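Local coordinates for protein gingipain R (Porphyromonas gingivalis, PDB 1CVR) that cleaves polypeptides after arginine residues, acting as a cysteine proteinase with a caspase-like fold, at residues A[121-124]-A[125-129]; A[191-194]-A[195-199]. All blocks are in the same frame, centred on the assembly; numbering follows the deposited sequence.

Contact 1: A[121-124]-A[125-129]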
# COMPACT_ATOMS: atom_id res chain seq x y z
N LEU A 121 -8.49 11.83 7.23
CA LEU A 121 -8.04 11.81 5.85
C LEU A 121 -6.70 12.51 5.71
O LEU A 121 -5.78 12.00 5.08
CB LEU A 121 -9.08 12.46 4.94
CG LEU A 121 -8.63 12.63 3.48
CD1 LEU A 121 -8.25 11.27 2.88
CD2 LEU A 121 -9.74 13.29 2.68
N LYS A 122 -6.59 13.69 6.30
CA LYS A 122 -5.35 14.43 6.22
C LYS A 122 -4.15 13.61 6.72
O LYS A 122 -3.08 13.64 6.11
CB LYS A 122 -5.44 15.73 7.03
CG LYS A 122 -4.13 16.50 7.03
CD LYS A 122 -4.23 17.83 7.74
CE LYS A 122 -2.86 18.50 7.77
NZ LYS A 122 -2.26 18.57 6.41
N THR A 123 -4.32 12.87 7.81
CA THR A 123 -3.19 12.11 8.34
C THR A 123 -2.79 10.92 7.46
O THR A 123 -1.62 10.51 7.44
CB THR A 123 -3.45 11.65 9.81
OG1 THR A 123 -2.23 11.17 10.38
CG2 THR A 123 -4.50 10.56 9.86
N GLN A 124 -3.75 10.35 6.73
CA GLN A 124 -3.44 9.22 5.84
C GLN A 124 -2.76 9.74 4.57
O GLN A 124 -1.89 9.08 4.00
CB GLN A 124 -4.71 8.42 5.52
CG GLN A 124 -5.21 7.69 6.75
CD GLN A 124 -6.38 6.79 6.49
OE1 GLN A 124 -6.25 5.73 5.88
NE2 GLN A 124 -7.55 7.22 6.94
N ILE A 125 -3.15 10.93 4.14
CA ILE A 125 -2.51 11.54 2.99
C ILE A 125 -1.08 11.90 3.40
O ILE A 125 -0.12 11.48 2.76
CB ILE A 125 -3.23 12.83 2.55
CG1 ILE A 125 -4.59 12.48 1.94
CG2 ILE A 125 -2.34 13.64 1.61
CD1 ILE A 125 -5.43 13.73 1.62
N ASP A 126 -0.93 12.67 4.48
CA ASP A 126 0.41 13.09 4.88
C ASP A 126 1.40 11.96 5.12
O ASP A 126 2.56 12.05 4.70
CB ASP A 126 0.39 13.97 6.13
CG ASP A 126 -0.34 15.28 5.92
OD1 ASP A 126 -0.44 15.74 4.76
OD2 ASP A 126 -0.79 15.87 6.93
N ARG A 127 0.97 10.90 5.79
CA ARG A 127 1.90 9.81 6.07
C ARG A 127 2.33 9.13 4.78
O ARG A 127 3.45 8.63 4.70
CB ARG A 127 1.28 8.79 7.04
CG ARG A 127 0.13 7.93 6.47
CD ARG A 127 -0.46 7.03 7.58
NE ARG A 127 -0.96 7.84 8.69
CZ ARG A 127 -1.18 7.41 9.93
NH1 ARG A 127 -0.96 6.14 10.25
NH2 ARG A 127 -1.61 8.26 10.86
N THR A 128 1.44 9.11 3.79
CA THR A 128 1.75 8.45 2.52
C THR A 128 2.74 9.27 1.71
O THR A 128 3.72 8.75 1.17
CB THR A 128 0.46 8.20 1.68
OG1 THR A 128 -0.44 7.38 2.42
CG2 THR A 128 0.79 7.47 0.34
N ILE A 129 2.50 10.57 1.63
CA ILE A 129 3.41 11.44 0.88
C ILE A 129 4.79 11.45 1.54
O ILE A 129 5.82 11.36 0.86
CB ILE A 129 2.87 12.89 0.80
CG1 ILE A 129 1.58 12.93 -0.05
CG2 ILE A 129 3.93 13.81 0.17
CD1 ILE A 129 0.91 14.28 -0.13
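The guanidinium edge of Arg127 lies against Thr123 across one turn of the α-helix 118-133, a textbook case of i to i+4 side-chain pairing laid over the backbone ladder. That helix leads from the edge strand 109-113 of the four-stranded parallel sheet towards strand 144-149 of the next sheet.

On the exposed flank, a salt bridge joins Lys122 NZ to the syn lone pair of Asp126 OD2 at 3.1 Å. The apolar contribution is Leu121 CG against Ile125 CD1 (3.9 Å); Leu121 also meets Phe113 of the strand, and Ile125 meets Phe27 of helix 25-33.

Among the hydrogen bonds, Arg127 grips Thr123 side-on: NE donates to Thr123 O at 3.0 Å, while NH2 reaches Thr123 OG1, also at 3.0 Å and nearly straight (172°), both acceptors lying close to the guanidinium plane. CG of the arginine lies between the backbone N and the carbonyl carbon (chi1 70°), and a second bend at the CG-CD bond (59°) turns NE back to Thr123. Thr123 O is thus held by two donors, Arg127 NE and Arg127 N, from opposite faces of its carbonyl. Beyond the turn, NH2 and NH1 also donate to the carbonyls of Ala263 and Thr272, tying the helix to its neighbours. The rung from Thr128 N to Gln124 O is weak, but Thr128 OG1 donates to the same oxygen at 2.7 Å, nearly in line with the carbonyl bond.

Contact 2: A[191-194]-A[195-199]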
# COMPACT_ATOMS: atom_id res chain seq x y z
N THR A 191 2.51 -9.04 26.13
CA THR A 191 1.61 -8.05 26.69
C THR A 191 1.58 -6.81 25.78
O THR A 191 2.43 -6.67 24.90
CB THR A 191 2.10 -7.57 28.06
OG1 THR A 191 3.35 -6.89 27.88
CG2 THR A 191 2.32 -8.75 29.01
N PRO A 192 0.62 -5.91 26.00
CA PRO A 192 0.50 -4.67 25.21
C PRO A 192 1.82 -3.88 25.20
O PRO A 192 2.24 -3.35 24.18
CB PRO A 192 -0.63 -3.93 25.93
CG PRO A 192 -1.51 -5.06 26.38
CD PRO A 192 -0.48 -5.98 26.99
N LYS A 193 2.46 -3.81 26.36
CA LYS A 193 3.74 -3.12 26.49
C LYS A 193 4.78 -3.59 25.47
O LYS A 193 5.52 -2.78 24.90
CB LYS A 193 4.30 -3.30 27.92
CG LYS A 193 5.78 -2.94 28.06
CD LYS A 193 6.30 -3.11 29.50
CE LYS A 193 7.82 -2.99 29.54
NZ LYS A 193 8.34 -1.71 28.94
N ASN A 194 4.84 -4.90 25.24
CA ASN A 194 5.82 -5.45 24.30
C ASN A 194 5.61 -4.91 22.89
O ASN A 194 6.57 -4.65 22.17
CB ASN A 194 5.73 -6.98 24.25
CG ASN A 194 6.11 -7.65 25.58
OD1 ASN A 194 5.58 -8.71 25.91
ND2 ASN A 194 7.04 -7.06 26.32
N ILE A 195 4.34 -4.75 22.51
CA ILE A 195 4.02 -4.24 21.19
C ILE A 195 4.27 -2.76 21.12
O ILE A 195 4.86 -2.28 20.16
CB ILE A 195 2.55 -4.51 20.82
CG1 ILE A 195 2.26 -6.01 20.89
CG2 ILE A 195 2.26 -3.93 19.44
CD1 ILE A 195 3.19 -6.88 20.08
N ILE A 196 3.81 -2.03 22.13
CA ILE A 196 4.00 -0.58 22.17
C ILE A 196 5.49 -0.24 22.08
O ILE A 196 5.89 0.63 21.29
CB ILE A 196 3.37 0.03 23.46
CG1 ILE A 196 1.86 -0.22 23.45
CG2 ILE A 196 3.71 1.53 23.56
CD1 ILE A 196 1.14 0.13 24.77
N ASP A 197 6.31 -0.94 22.87
CA ASP A 197 7.76 -0.72 22.87
C ASP A 197 8.40 -0.99 21.51
O ASP A 197 9.32 -0.29 21.09
CB ASP A 197 8.47 -1.60 23.91
CG ASP A 197 8.15 -1.18 25.35
OD1 ASP A 197 7.67 -0.05 25.56
OD2 ASP A 197 8.41 -1.99 26.27
N ALA A 198 7.93 -2.03 20.82
CA ALA A 198 8.48 -2.39 19.51
C ALA A 198 8.19 -1.28 18.50
O ALA A 198 9.10 -0.82 17.79
CB ALA A 198 7.88 -3.72 19.04
N PHE A 199 6.93 -0.86 18.41
CA PHE A 199 6.57 0.24 17.52
C PHE A 199 7.38 1.50 17.85
O PHE A 199 7.96 2.14 16.98
CB PHE A 199 5.09 0.60 17.65
CG PHE A 199 4.17 -0.16 16.71
CD1 PHE A 199 3.77 -1.46 16.99
CD2 PHE A 199 3.69 0.47 15.56
CE1 PHE A 199 2.89 -2.13 16.13
CE2 PHE A 199 2.81 -0.20 14.70
CZ PHE A 199 2.41 -1.49 14.98
O HOH W 1 9.02 -4.71 25.66
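Between Pro192 and Ile196 the helix 192-201 sets its first full turn: Ile196 N donates to Pro192 O at 2.9 Å, almost straight at 174°, whereas the bond from Ile195 N to the same oxygen is weak. The ladder goes on with Asp197 N to Lys193 O, and then with Ala198 N to Asn194 O, where the donor stands above the carbonyl plane. This helix lies in a β-α-β crossover of the six-stranded mixed sheet, running from strand 181-186 to strand 205-209 and resting on strand 144-149 between them.

Thr191 is the N-cap, and the third residue of the helix looks back at it: Asn194 OD1 accepts from Thr191 N at 3.1 Å, one half of a capping box, with the donor well out of the amide plane. Further along, Lys193 and Asp197 form an i to i+4 salt bridge on the exposed side. The lysine chain leaves with CG anti to the backbone N (chi1 165°) and bends only at its last torsion (55°), which brings NZ to within 2.7 Å of Asp197 OD2, on the syn lone pair. Lys193 CG also brushes that oxygen at 3.3 Å. Apolar side chains carry the inward face: Ile195 lies on Ile148 and Ala198 on Leu146, both of strand 144-149, while Ile196 meets Phe222 of a loop. A water completes the polar rim, accepting from Asn194 ND2 at 3.1 Å and donating to Asp197 OD2 at 2.9 Å.

The two contacts make a useful comparison: contact 1 lies within one helix, contact 2 takes in the N-cap residue and the opening turns of another, and each has a lysine-aspartate salt bridge four residues apart. Their surroundings differ. Contact 1 is mostly buried, midway along a long helix that passes from the first sheet to the second, and its buried arginine is satisfied largely by backbone carbonyls near and far. Contact 2 is only partly buried, at the start of a short crossover helix within the second sheet; to its salt bridge it adds the capping of a helix start and a bridging water. The centres of the two contacts lie about 24 Å apart, and they do not touch.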